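PDB 2JHP: core protein VP4 from Bluetongue virus, which caps the 5′ ends of viral messenger RNA inside the virus core, combining guanylyltransferase and methyltransferase activities in a single chain. Local coordinates for residues A[120-125]-A[137-142]; A[126-131]-A[482-487]; A[240-243]-A[247-250]; A[250-255]-A[297-302]. All blocks are in the same frame, centred on the assembly; numbering follows the deposited sequence.

Interaction 1: A[120-125]-A[137-142]; sequences ALRNYA and AETLND. With SAH (S-adenosyl-L-homocysteine), chain B; GUN (guanine), chain D.
R122 of helix 114-128 and E138 of helix 137-141 meet in a buried polar contact near the centre of the chain, packed round the amino-acid end of S-adenosylhomocysteine. The E138 CG methylene lies over one face of the R122 guanidinium, off-centre toward the rim and 3.7 Å from CZ, and the two side chains cross at roughly a right angle. R122 reaches the ligand through a bend at chi3 (-60°), which presents the edge of its guanidinium to the carboxylate: NE bonds the ligand O at 2.9 Å, and NH2 bonds OXT at 3.0 Å. O lies in the guanidinium plane but OXT off it, tilting the carboxylate; NH2 also bonds O weakly. The site belongs to a Rossmann-like methyltransferase fold with strand order 3-2-1-4-5-7-6, probably the guanine-N7-methyltransferase. The far side of the guanidinium has its own partners, since NH1 pairs with D119 and donates to a water that in turn donates to N123 OD1 and D142 OD2. E138, bent at chi2, turns its carboxylate to the ligand carbons, OE2 lying 3.1 Å from the ligand CA. T139 OG1 donates to the anti lone pair of E138 OE2 (2.6 Å), fixing the rotation of that carboxylate. On another side of helix 137-141, N141 ND2 gives a nearly straight bond to N7 of a bound guanine (3.2 Å, 167°).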
loop_
_atom_site.group_PDB
_atom_site.type_symbol
_atom_site.label_atom_id
_atom_site.label_comp_id
_atom_site.label_asym_id
_atom_site.label_seq_id
_atom_site.Cartn_x
_atom_site.Cartn_y
_atom_site.Cartn_z
ATOM N N ALA A 120 -7.693 1.769 1.295
ATOM C CA ALA A 120 -8.503 2.582 2.161
ATOM C C ALA A 120 -7.608 3.292 3.173
ATOM O O ALA A 120 -7.747 4.487 3.387
ATOM C CB ALA A 120 -9.545 1.743 2.833
ATOM N N LEU A 121 -6.661 2.569 3.756
ATOM C CA LEU A 121 -5.691 3.169 4.660
ATOM C C LEU A 121 -4.769 4.160 3.962
ATOM O O LEU A 121 -4.356 5.142 4.561
ATOM C CB LEU A 121 -4.850 2.097 5.349
ATOM C CG LEU A 121 -5.549 1.107 6.279
ATOM C CD1 LEU A 121 -4.500 0.313 7.080
ATOM C CD2 LEU A 121 -6.530 1.796 7.219
ATOM N N ARG A 122 -4.429 3.899 2.704
ATOM C CA ARG A 122 -3.494 4.757 2.007
ATOM C C ARG A 122 -4.158 6.054 1.572
ATOM O O ARG A 122 -3.510 7.105 1.547
ATOM C CB ARG A 122 -2.877 4.052 0.808
ATOM C CG ARG A 122 -1.493 4.603 0.439
ATOM C CD ARG A 122 -0.831 3.875 -0.731
ATOM N NE ARG A 122 -0.652 2.459 -0.433
ATOM C CZ ARG A 122 -1.480 1.512 -0.844
ATOM N NH1 ARG A 122 -2.527 1.849 -1.580
ATOM N NH2 ARG A 122 -1.260 0.245 -0.514
ATOM N N ASN A 123 -5.446 5.989 1.236
ATOM C CA ASN A 123 -6.167 7.184 0.832
ATOM C C ASN A 123 -6.316 8.139 1.978
ATOM O O ASN A 123 -6.089 9.302 1.804
ATOM C CB ASN A 123 -7.496 6.847 0.159
ATOM C CG ASN A 123 -7.306 6.130 -1.190
ATOM O OD1 ASN A 123 -6.187 6.012 -1.714
ATOM N ND2 ASN A 123 -8.406 5.641 -1.748
ATOM N N TYR A 124 -6.620 7.631 3.163
ATOM C CA TYR A 124 -6.630 8.459 4.370
ATOM C C TYR A 124 -5.266 9.143 4.537
ATOM O O TYR A 124 -5.192 10.347 4.859
ATOM C CB TYR A 124 -6.987 7.627 5.613
ATOM C CG TYR A 124 -6.656 8.297 6.941
ATOM C CD1 TYR A 124 -7.529 9.226 7.517
ATOM C CD2 TYR A 124 -5.467 7.997 7.625
ATOM C CE1 TYR A 124 -7.232 9.838 8.735
ATOM C CE2 TYR A 124 -5.156 8.610 8.849
ATOM C CZ TYR A 124 -6.044 9.532 9.397
ATOM O OH TYR A 124 -5.740 10.150 10.603
ATOM N N ALA A 125 -4.205 8.367 4.293
ATOM C CA ALA A 125 -2.828 8.838 4.442
ATOM C C ALA A 125 -2.434 9.916 3.430
ATOM O O ALA A 125 -1.615 10.780 3.750
ATOM C CB ALA A 125 -1.834 7.675 4.403
ATOM N N ALA A 137 5.777 1.170 -6.116
ATOM C CA ALA A 137 4.948 1.691 -7.220
ATOM C C ALA A 137 3.507 2.050 -6.841
ATOM O O ALA A 137 2.974 3.024 -7.364
ATOM C CB ALA A 137 4.963 0.747 -8.412
ATOM N N GLU A 138 2.892 1.283 -5.932
ATOM C CA GLU A 138 1.513 1.579 -5.479
ATOM C C GLU A 138 1.348 2.982 -4.871
ATOM O O GLU A 138 0.296 3.606 -5.024
ATOM C CB GLU A 138 0.989 0.521 -4.502
ATOM C CG GLU A 138 1.351 0.777 -3.044
ATOM C CD GLU A 138 2.821 0.537 -2.766
ATOM O OE1 GLU A 138 3.281 -0.594 -3.009
ATOM O OE2 GLU A 138 3.516 1.466 -2.309
ATOM N N THR A 139 2.389 3.469 -4.197
ATOM C CA THR A 139 2.338 4.785 -3.585
ATOM C C THR A 139 2.574 5.882 -4.615
ATOM O O THR A 139 1.817 6.852 -4.664
ATOM C CB THR A 139 3.310 4.918 -2.407
ATOM O OG1 THR A 139 3.061 3.856 -1.485
ATOM C CG2 THR A 139 3.084 6.242 -1.683
ATOM N N LEU A 140 3.609 5.713 -5.436
ATOM C CA LEU A 140 3.898 6.639 -6.534
ATOM C C LEU A 140 2.670 6.855 -7.419
ATOM O O LEU A 140 2.316 7.991 -7.744
ATOM C CB LEU A 140 5.067 6.124 -7.390
ATOM C CG LEU A 140 6.472 6.101 -6.795
ATOM C CD1 LEU A 140 7.426 5.464 -7.754
ATOM C CD2 LEU A 140 6.941 7.524 -6.481
ATOM N N ASN A 141 2.024 5.757 -7.791
ATOM C CA ASN A 141 0.833 5.784 -8.636
ATOM C C ASN A 141 -0.307 6.683 -8.172
ATOM O O ASN A 141 -1.020 7.239 -9.002
ATOM C CB ASN A 141 0.305 4.368 -8.847
ATOM C CG ASN A 141 1.080 3.614 -9.884
ATOM O OD1 ASN A 141 1.940 4.175 -10.563
ATOM N ND2 ASN A 141 0.791 2.331 -10.015
ATOM N N ASP A 142 -0.489 6.828 -6.864
ATOM C CA ASP A 142 -1.584 7.651 -6.362
ATOM C C ASP A 142 -1.122 8.964 -5.715
ATOM O O ASP A 142 -1.915 9.655 -5.072
ATOM C CB ASP A 142 -2.473 6.839 -5.410
ATOM C CG ASP A 142 -3.127 5.640 -6.087
ATOM O OD1 ASP A 142 -3.675 5.800 -7.190
ATOM O OD2 ASP A 142 -3.097 4.525 -5.517
HETATM N N SAH B . 4.169 1.038 1.842
HETATM C CA SAH B . 3.580 0.442 0.603
HETATM C CB SAH B . 4.250 -0.850 0.124
HETATM C CG SAH B . 4.973 -1.746 1.113
HETATM S SD SAH B . 5.951 -2.997 0.235
HETATM C C SAH B . 2.072 0.269 0.691
HETATM O O SAH B . 1.370 1.151 1.190
HETATM O OXT SAH B . 1.519 -0.733 0.237
HETATM C "C5'" SAH B . 7.244 -2.880 1.505
HETATM C "C4'" SAH B . 8.454 -2.083 1.049
HETATM O "O4'" SAH B . 9.052 -1.411 2.139
HETATM C "C3'" SAH B . 9.531 -2.964 0.421
HETATM O "O3'" SAH B . 10.008 -2.271 -0.721
HETATM C "C2'" SAH B . 10.632 -3.021 1.469
HETATM O "O2'" SAH B . 11.917 -3.094 0.912
HETATM C "C1'" SAH B . 10.448 -1.684 2.186
HETATM N N9 SAH B . 10.986 -1.684 3.565
HETATM C C8 SAH B . 10.960 -2.716 4.475
HETATM N N7 SAH B . 11.566 -2.302 5.618
HETATM C C5 SAH B . 11.979 -1.023 5.454
HETATM C C6 SAH B . 12.638 -0.119 6.291
HETATM N N6 SAH B . 12.982 -0.475 7.527
HETATM N N1 SAH B . 12.926 1.157 5.842
HETATM C C2 SAH B . 12.562 1.537 4.561
HETATM N N3 SAH B . 11.908 0.645 3.729
HETATM C C4 SAH B . 11.620 -0.618 4.163
HETATM N N9 GUN D . 4.318 -0.869 -12.287
HETATM C C8 GUN D . 3.205 -0.613 -11.594
HETATM N N7 GUN D . 2.773 0.616 -11.882
HETATM C C5 GUN D . 3.609 1.146 -12.767
HETATM C C6 GUN D . 3.643 2.381 -13.407
HETATM O O6 GUN D . 2.774 3.226 -13.186
HETATM N N1 GUN D . 4.686 2.635 -14.314
HETATM C C2 GUN D . 5.657 1.627 -14.526
HETATM N N2 GUN D . 6.653 1.842 -15.365
HETATM N N3 GUN D . 5.593 0.441 -13.893
HETATM C C4 GUN D . 4.595 0.193 -13.028
HETATM O O HOH W 1 -3.794 4.370 -2.808
#

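Interaction 2: A[126-131]-A[482-487]; sequences FKMAIE and PDIVKK
I484 reaches from the loop after helix 470-480 to K127 and M128, the last turn of helix 114-128, on the surface of the Rossmann-like methyltransferase domain whose sheet includes strand 131-132. The contact is small and apolar, and I484 has the largest share of it. Its CG1 branch is fully extended (chi2 -178°), which sends CD1 out as the only atom of the residue to reach the helix end closely. There it meets CG of K127 at 4.0 Å, the two side chains running alongside in opposite senses. K127 takes part through its aliphatic root alone: a bend at chi2 (-57°) turns the rest of the chain aside, so that the ammonium end leads away from the loop. M128 comes in from the next position of the helix. Although its CB does not point at the loop, the side chain curls round at chi2 and brings the methyl closer. I484 also packs against Y124 one turn earlier, while V485 turns to I474, L477 and M478 of helix 470-480, so the loop lies between two helices. Beyond M128 the chain leaves helical geometry at A129, and E131 enters the sheet beside A407. The one methyl-to-methyl approach, M128 CE to I484 CD1, is looser, at 4.5 Å.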
loop_
_atom_site.group_PDB
_atom_site.type_symbol
_atom_site.label_atom_id
_atom_site.label_comp_id
_atom_site.label_asym_id
_atom_site.label_seq_id
_atom_site.Cartn_x
_atom_site.Cartn_y
_atom_site.Cartn_z
ATOM N N PHE A 126 -3.007 9.872 2.227
ATOM C CA PHE A 126 -2.718 10.901 1.225
ATOM C C PHE A 126 -3.408 12.204 1.610
ATOM O O PHE A 126 -2.952 13.291 1.237
ATOM C CB PHE A 126 -3.141 10.468 -0.181
ATOM C CG PHE A 126 -2.176 9.532 -0.845
ATOM C CD1 PHE A 126 -2.560 8.234 -1.190
ATOM C CD2 PHE A 126 -0.867 9.941 -1.139
ATOM C CE1 PHE A 126 -1.656 7.355 -1.815
ATOM C CE2 PHE A 126 0.044 9.065 -1.766
ATOM C CZ PHE A 126 -0.358 7.769 -2.099
ATOM N N LYS A 127 -4.501 12.084 2.363
ATOM C CA LYS A 127 -5.241 13.249 2.849
ATOM C C LYS A 127 -4.530 13.897 4.027
ATOM O O LYS A 127 -4.611 15.112 4.208
ATOM C CB LYS A 127 -6.677 12.881 3.247
ATOM C CG LYS A 127 -7.553 12.384 2.097
ATOM C CD LYS A 127 -7.624 13.420 0.983
ATOM C CE LYS A 127 -8.349 12.904 -0.245
ATOM N NZ LYS A 127 -8.053 13.764 -1.437
ATOM N N MET A 128 -3.814 13.093 4.810
ATOM C CA MET A 128 -3.242 13.569 6.063
ATOM C C MET A 128 -1.713 13.664 6.112
ATOM O O MET A 128 -1.169 14.169 7.091
ATOM C CB MET A 128 -3.753 12.731 7.239
ATOM C CG MET A 128 -5.266 12.631 7.352
ATOM S SD MET A 128 -6.051 14.188 7.775
ATOM C CE MET A 128 -7.754 13.676 7.921
ATOM N N ALA A 129 -1.007 13.206 5.082
ATOM C CA ALA A 129 0.464 13.187 5.164
ATOM C C ALA A 129 1.206 13.747 3.952
ATOM O O ALA A 129 0.675 13.784 2.841
ATOM C CB ALA A 129 0.979 11.775 5.519
ATOM N N ILE A 130 2.432 14.202 4.195
ATOM C CA ILE A 130 3.350 14.591 3.132
ATOM C C ILE A 130 4.319 13.436 2.852
ATOM O O ILE A 130 4.498 13.057 1.705
ATOM C CB ILE A 130 4.099 15.947 3.441
ATOM C CG1 ILE A 130 3.237 17.166 3.070
ATOM C CG2 ILE A 130 5.410 16.054 2.682
ATOM C CD1 ILE A 130 2.087 17.411 3.998
ATOM N N GLU A 131 4.917 12.871 3.902
ATOM C CA GLU A 131 5.941 11.831 3.758
ATOM C C GLU A 131 5.373 10.399 3.759
ATOM O O GLU A 131 4.508 10.068 4.587
ATOM C CB GLU A 131 6.981 11.946 4.874
ATOM C CG GLU A 131 7.753 13.250 4.924
ATOM C CD GLU A 131 9.045 13.135 5.715
ATOM O OE1 GLU A 131 9.246 12.108 6.392
ATOM O OE2 GLU A 131 9.868 14.068 5.659
ATOM N N PRO A 482 -16.382 9.628 6.609
ATOM C CA PRO A 482 -17.338 8.970 5.714
ATOM C C PRO A 482 -17.089 9.035 4.200
ATOM O O PRO A 482 -17.594 8.177 3.482
ATOM C CB PRO A 482 -18.653 9.664 6.059
ATOM C CG PRO A 482 -18.483 10.037 7.472
ATOM C CD PRO A 482 -17.082 10.519 7.551
ATOM N N ASP A 483 -16.351 10.017 3.695
ATOM C CA ASP A 483 -15.993 9.962 2.270
ATOM C C ASP A 483 -14.524 9.749 1.978
ATOM O O ASP A 483 -14.110 9.793 0.818
ATOM C CB ASP A 483 -16.515 11.161 1.485
ATOM C CG ASP A 483 -17.796 10.853 0.716
ATOM O OD1 ASP A 483 -18.335 11.778 0.078
ATOM O OD2 ASP A 483 -18.262 9.689 0.746
ATOM N N ILE A 484 -13.736 9.514 3.026
ATOM C CA ILE A 484 -12.426 8.912 2.847
ATOM C C ILE A 484 -12.619 7.397 2.761
ATOM O O ILE A 484 -12.104 6.762 1.841
ATOM C CB ILE A 484 -11.405 9.302 3.945
ATOM C CG1 ILE A 484 -11.207 10.820 3.971
ATOM C CG2 ILE A 484 -10.067 8.643 3.671
ATOM C CD1 ILE A 484 -10.188 11.328 4.985
ATOM N N VAL A 485 -13.375 6.827 3.702
ATOM C CA VAL A 485 -13.659 5.384 3.703
ATOM C C VAL A 485 -15.161 5.157 3.761
ATOM O O VAL A 485 -15.791 5.357 4.798
ATOM C CB VAL A 485 -12.933 4.627 4.868
ATOM C CG1 VAL A 485 -13.121 3.127 4.753
ATOM C CG2 VAL A 485 -11.437 4.947 4.894
ATOM N N LYS A 486 -15.724 4.750 2.632
ATOM C CA LYS A 486 -17.167 4.579 2.486
ATOM C C LYS A 486 -17.667 3.343 3.238
ATOM O O LYS A 486 -16.899 2.425 3.511
ATOM C CB LYS A 486 -17.538 4.454 1.006
ATOM C CG LYS A 486 -17.251 5.673 0.157
ATOM C CD LYS A 486 -17.442 5.318 -1.309
ATOM C CE LYS A 486 -16.734 6.293 -2.229
ATOM N NZ LYS A 486 -17.505 7.553 -2.402
ATOM N N LYS A 487 -18.956 3.326 3.567
ATOM C CA LYS A 487 -19.571 2.176 4.231
ATOM C C LYS A 487 -19.506 0.919 3.361
ATOM O O LYS A 487 -19.374 -0.195 3.877
ATOM C CB LYS A 487 -21.032 2.474 4.583
ATOM C CG LYS A 487 -21.313 2.649 6.065
ATOM C CD LYS A 487 -21.339 4.099 6.496
ATOM C CE LYS A 487 -22.195 4.278 7.753
ATOM N NZ LYS A 487 -23.667 4.327 7.442
#

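Interaction 3: A[240-243]-A[247-250]; sequences IMVD and DILK. With SAH (S-adenosyl-L-homocysteine), chain C.
The adenine pocket of the second S-adenosylhomocysteine site is bounded by the loop 240-243, which V242 and D243 join to D247 on the short helix 246-249. V242 reads the base through its backbone: its N donates to adenine N1 almost in line (3.0 Å, 173°), and its O receives the exocyclic N6 (3.0 Å). M241 runs over a face of the same ring, its bent chain bringing CE to within 3.4 Å of N7. On the protein side, the CG1 branch of V242 sits against D247 CB and the CD1 tip of I248, 4.2 Å away, continuing into the core formed with I196, Y223 and I292. D247 keeps CG beside its own backbone N (chi1 -56°), which aims OD2 at the loop; D243 N donates to it at 3.1 Å, nearly along the C-O axis. D243 OD1 also lies 3.1 Å from this OD2, with the two carboxylates almost coplanar. Two acceptors so close would repel if both were charged, so one of the pair may carry a raised pKa, whereas the D243 N-H and a weak bond from S244 N probably offset part of the charge on D247.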
loop_
_atom_site.group_PDB
_atom_site.type_symbol
_atom_site.label_atom_id
_atom_site.label_comp_id
_atom_site.label_asym_id
_atom_site.label_seq_id
_atom_site.Cartn_x
_atom_site.Cartn_y
_atom_site.Cartn_z
ATOM N N ILE A 240 11.421 19.886 -36.671
ATOM C CA ILE A 240 12.781 20.375 -36.704
ATOM C C ILE A 240 13.729 19.204 -36.489
ATOM O O ILE A 240 13.433 18.284 -35.727
ATOM C CB ILE A 240 12.963 21.487 -35.618
ATOM C CG1 ILE A 240 12.518 22.851 -36.166
ATOM C CG2 ILE A 240 14.391 21.575 -35.087
ATOM C CD1 ILE A 240 11.038 23.179 -35.929
ATOM N N MET A 241 14.856 19.227 -37.190
ATOM C CA MET A 241 15.943 18.304 -36.907
ATOM C C MET A 241 16.938 18.947 -35.935
ATOM O O MET A 241 17.448 20.042 -36.173
ATOM C CB MET A 241 16.627 17.855 -38.196
ATOM C CG MET A 241 17.717 16.840 -37.963
ATOM S SD MET A 241 17.861 15.621 -39.265
ATOM C CE MET A 241 16.330 14.709 -39.113
ATOM N N VAL A 242 17.208 18.246 -34.841
ATOM C CA VAL A 242 17.948 18.803 -33.714
ATOM C C VAL A 242 19.440 18.469 -33.784
ATOM O O VAL A 242 19.821 17.299 -33.820
ATOM C CB VAL A 242 17.336 18.311 -32.382
ATOM C CG1 VAL A 242 18.092 18.870 -31.177
ATOM C CG2 VAL A 242 15.852 18.680 -32.316
ATOM N N ASP A 243 20.276 19.505 -33.811
ATOM C CA ASP A 243 21.731 19.316 -33.794
ATOM C C ASP A 243 22.424 20.037 -32.627
ATOM O O ASP A 243 23.554 19.692 -32.264
ATOM C CB ASP A 243 22.376 19.655 -35.161
ATOM C CG ASP A 243 22.130 21.098 -35.609
ATOM O OD1 ASP A 243 21.318 21.813 -34.982
ATOM O OD2 ASP A 243 22.759 21.518 -36.611
ATOM N N ASP A 247 18.074 24.486 -30.468
ATOM C CA ASP A 247 16.784 24.044 -31.008
ATOM C C ASP A 247 15.741 23.758 -29.928
ATOM O O ASP A 247 14.551 23.638 -30.222
ATOM C CB ASP A 247 16.978 22.796 -31.876
ATOM C CG ASP A 247 17.976 23.014 -32.996
ATOM O OD1 ASP A 247 17.878 24.056 -33.684
ATOM O OD2 ASP A 247 18.856 22.146 -33.192
ATOM N N ILE A 248 16.205 23.651 -28.684
ATOM C CA ILE A 248 15.374 23.291 -27.539
ATOM C C ILE A 248 15.192 24.470 -26.580
ATOM O O ILE A 248 14.113 24.655 -26.017
ATOM C CB ILE A 248 15.973 22.085 -26.785
ATOM C CG1 ILE A 248 16.221 20.929 -27.755
ATOM C CG2 ILE A 248 15.063 21.648 -25.635
ATOM C CD1 ILE A 248 17.124 19.885 -27.216
ATOM N N LEU A 249 16.253 25.255 -26.399
ATOM C CA LEU A 249 16.199 26.479 -25.600
ATOM C C LEU A 249 15.068 27.418 -26.030
ATOM O O LEU A 249 14.380 27.988 -25.179
ATOM C CB LEU A 249 17.535 27.247 -25.647
ATOM C CG LEU A 249 18.667 27.079 -24.618
ATOM C CD1 LEU A 249 18.211 26.483 -23.284
ATOM C CD2 LEU A 249 19.811 26.273 -25.191
ATOM N N LYS A 250 14.873 27.567 -27.341
ATOM C CA LYS A 250 13.894 28.522 -27.866
ATOM C C LYS A 250 12.431 28.144 -27.576
ATOM O O LYS A 250 11.545 28.999 -27.632
ATOM C CB LYS A 250 14.131 28.824 -29.359
ATOM C CG LYS A 250 13.885 27.666 -30.324
ATOM C CD LYS A 250 14.028 28.105 -31.785
ATOM C CE LYS A 250 12.826 28.923 -32.263
ATOM N NZ LYS A 250 13.013 29.476 -33.638
HETATM N N SAH C . 10.350 7.465 -30.899
HETATM C CA SAH C . 9.875 6.782 -32.145
HETATM C CB SAH C . 10.931 5.843 -32.735
HETATM C CG SAH C . 12.211 6.552 -33.167
HETATM S SD SAH C . 12.382 6.554 -34.964
HETATM C C SAH C . 8.571 6.036 -31.880
HETATM O O SAH C . 8.277 5.650 -30.747
HETATM O OXT SAH C . 7.777 5.816 -32.795
HETATM C "C5'" SAH C . 13.776 7.699 -34.963
HETATM C "C4'" SAH C . 13.322 9.040 -35.510
HETATM O "O4'" SAH C . 14.291 10.028 -35.270
HETATM C "C3'" SAH C . 13.101 9.034 -37.012
HETATM O "O3'" SAH C . 11.715 9.052 -37.235
HETATM C "C2'" SAH C . 13.769 10.302 -37.522
HETATM O "O2'" SAH C . 12.868 11.095 -38.257
HETATM C "C1'" SAH C . 14.123 11.032 -36.245
HETATM N N9 SAH C . 15.337 11.862 -36.273
HETATM C C8 SAH C . 16.533 11.618 -36.895
HETATM N N7 SAH C . 17.371 12.643 -36.614
HETATM C C5 SAH C . 16.732 13.525 -35.815
HETATM C C6 SAH C . 17.113 14.731 -35.235
HETATM N N6 SAH C . 18.334 15.215 -35.436
HETATM N N1 SAH C . 16.210 15.426 -34.449
HETATM C C2 SAH C . 14.943 14.929 -34.240
HETATM N N3 SAH C . 14.576 13.727 -34.817
HETATM C C4 SAH C . 15.453 13.041 -35.591
#

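Interaction 4: A[250-255]-A[297-302]; sequences KHMNFL and GGAFSS
M252 and the pair A299-F300 face each other from two loops without regular structure, M252 lying on an extended piece of chain and A299 following a turn at G298, whose positive phi (109°) suits glycine. The loops flank neighbouring strands of a Rossmann-like methyltransferase sheet, probably that of the 2′-O-methyltransferase: residues 250-255 lead into strand 260-264, while the loop 297-302 runs into strand 302-308. R260, on the first of these strands, ties them together, hydrogen-bonding N253 O through NH2 and A299 O through NH1. Between the backbones the M252 side chain does the bridging. It is straight beyond CG (chi2 -174°), and carries its sulfur past A299, where SD stands 4.4 Å from CB, before the terminal methyl arrives at the ring of F300. M252 and F300 approach at a slant. F300 is buried and its ring also meets F262 edge-to-face, so the methionine methyl adds to a ring already held by a second aromatic. On the other side of M252, its CB lies over a face of the F254 ring, offset toward the rim and 4.0 Å above the plane. M252 also touches M296, E192, H194 and R260, which places it by the N-terminal ends of strands 192-196 and 260-264. Packing is tight at the methyl: CE is 3.3 Å from F300 CE1 and 3.4 Å from CZ.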
loop_
_atom_site.group_PDB
_atom_site.type_symbol
_atom_site.label_atom_id
_atom_site.label_comp_id
_atom_site.label_asym_id
_atom_site.label_seq_id
_atom_site.Cartn_x
_atom_site.Cartn_y
_atom_site.Cartn_z
ATOM N N LYS A 250 14.873 27.567 -27.341
ATOM C CA LYS A 250 13.894 28.522 -27.866
ATOM C C LYS A 250 12.431 28.144 -27.576
ATOM O O LYS A 250 11.545 28.999 -27.632
ATOM C CB LYS A 250 14.131 28.824 -29.359
ATOM C CG LYS A 250 13.885 27.666 -30.324
ATOM C CD LYS A 250 14.028 28.105 -31.785
ATOM C CE LYS A 250 12.826 28.923 -32.263
ATOM N NZ LYS A 250 13.013 29.476 -33.638
ATOM N N HIS A 251 12.188 26.878 -27.243
ATOM C CA HIS A 251 10.839 26.426 -26.885
ATOM C C HIS A 251 10.689 26.225 -25.375
ATOM O O HIS A 251 9.927 25.363 -24.915
ATOM C CB HIS A 251 10.456 25.157 -27.666
ATOM C CG HIS A 251 10.605 25.295 -29.150
ATOM N ND1 HIS A 251 9.882 26.207 -29.890
ATOM C CD2 HIS A 251 11.403 24.646 -30.031
ATOM C CE1 HIS A 251 10.229 26.116 -31.161
ATOM N NE2 HIS A 251 11.146 25.171 -31.275
ATOM N N MET A 252 11.411 27.037 -24.607
ATOM C CA MET A 252 11.341 26.985 -23.150
ATOM C C MET A 252 10.953 28.321 -22.555
ATOM O O MET A 252 11.329 29.376 -23.074
ATOM C CB MET A 252 12.681 26.565 -22.563
ATOM C CG MET A 252 12.927 25.086 -22.568
ATOM S SD MET A 252 14.449 24.727 -21.701
ATOM C CE MET A 252 14.715 23.060 -22.253
ATOM N N ASN A 253 10.205 28.265 -21.458
ATOM C CA ASN A 253 9.895 29.448 -20.667
ATOM C C ASN A 253 10.681 29.413 -19.358
ATOM O O ASN A 253 10.393 28.609 -18.468
ATOM C CB ASN A 253 8.386 29.541 -20.418
ATOM C CG ASN A 253 8.016 30.625 -19.424
ATOM O OD1 ASN A 253 8.710 31.632 -19.277
ATOM N ND2 ASN A 253 6.904 30.420 -18.732
ATOM N N PHE A 254 11.680 30.284 -19.257
ATOM C CA PHE A 254 12.557 30.320 -18.090
ATOM C C PHE A 254 11.990 31.105 -16.918
ATOM O O PHE A 254 12.306 30.805 -15.768
ATOM C CB PHE A 254 13.940 30.857 -18.460
ATOM C CG PHE A 254 14.663 30.011 -19.464
ATOM C CD1 PHE A 254 14.915 30.501 -20.750
ATOM C CD2 PHE A 254 15.093 28.720 -19.134
ATOM C CE1 PHE A 254 15.583 29.705 -21.698
ATOM C CE2 PHE A 254 15.766 27.926 -20.068
ATOM C CZ PHE A 254 16.009 28.419 -21.351
ATOM N N LEU A 255 11.146 32.096 -17.202
ATOM C CA LEU A 255 10.580 32.948 -16.152
ATOM C C LEU A 255 9.599 32.203 -15.232
ATOM O O LEU A 255 9.058 32.785 -14.293
ATOM C CB LEU A 255 9.968 34.237 -16.745
ATOM C CG LEU A 255 10.987 35.278 -17.231
ATOM C CD1 LEU A 255 10.407 36.179 -18.322
ATOM C CD2 LEU A 255 11.540 36.110 -16.069
ATOM N N GLY A 297 22.046 20.648 -18.626
ATOM C CA GLY A 297 21.937 20.410 -17.190
ATOM C C GLY A 297 21.759 21.767 -16.537
ATOM O O GLY A 297 22.413 22.741 -16.925
ATOM N N GLY A 298 20.872 21.848 -15.558
ATOM C CA GLY A 298 20.495 23.138 -14.989
ATOM C C GLY A 298 19.077 23.486 -15.397
ATOM O O GLY A 298 18.331 24.062 -14.608
ATOM N N ALA A 299 18.712 23.121 -16.630
ATOM C CA ALA A 299 17.346 23.278 -17.136
ATOM C C ALA A 299 16.536 21.979 -17.037
ATOM O O ALA A 299 15.298 21.996 -17.069
ATOM C CB ALA A 299 17.371 23.779 -18.576
ATOM N N PHE A 300 17.236 20.855 -16.920
ATOM C CA PHE A 300 16.590 19.543 -16.901
ATOM C C PHE A 300 16.905 18.755 -15.652
ATOM O O PHE A 300 18.059 18.616 -15.277
ATOM C CB PHE A 300 17.025 18.715 -18.109
ATOM C CG PHE A 300 16.334 19.085 -19.378
ATOM C CD1 PHE A 300 16.908 19.990 -20.252
ATOM C CD2 PHE A 300 15.098 18.513 -19.701
ATOM C CE1 PHE A 300 16.269 20.323 -21.419
ATOM C CE2 PHE A 300 14.436 18.841 -20.871
ATOM C CZ PHE A 300 15.017 19.739 -21.736
ATOM N N SER A 301 15.867 18.213 -15.023
ATOM C CA SER A 301 16.050 17.308 -13.876
ATOM C C SER A 301 16.716 15.968 -14.262
ATOM O O SER A 301 17.448 15.372 -13.463
ATOM C CB SER A 301 14.700 16.990 -13.258
ATOM O OG SER A 301 13.983 16.131 -14.129
ATOM N N SER A 302 16.429 15.496 -15.472
ATOM C CA SER A 302 16.824 14.157 -15.886
ATOM C C SER A 302 16.753 13.983 -17.393
ATOM O O SER A 302 16.044 14.713 -18.079
ATOM C CB SER A 302 15.941 13.103 -15.204
ATOM O OG SER A 302 14.578 13.507 -15.188
#

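Overall arrangement
From the N terminus, helix 114-128 supplies the first segment of both interaction 1 and interaction 2. Interaction 1 closes a short loop through strand 131-132 to helix 137-141, whereas interaction 2 waits for residues 482-487, so the two cross along the chain and touch in space, F126 packing on T139 and D142. The long excursion between 131 and 482 contains interactions 3 and 4, which belong to the second Rossmann-like sheet. Interaction 3 closes the short connection from strand 235-238 into helix 246-249; interaction 4 starts from the shared K250 and joins the loops preceding strands 260-264 and 302-308. Centres of interactions 1 and 3 are about 39 Å apart, each beside its own S-adenosylhomocysteine.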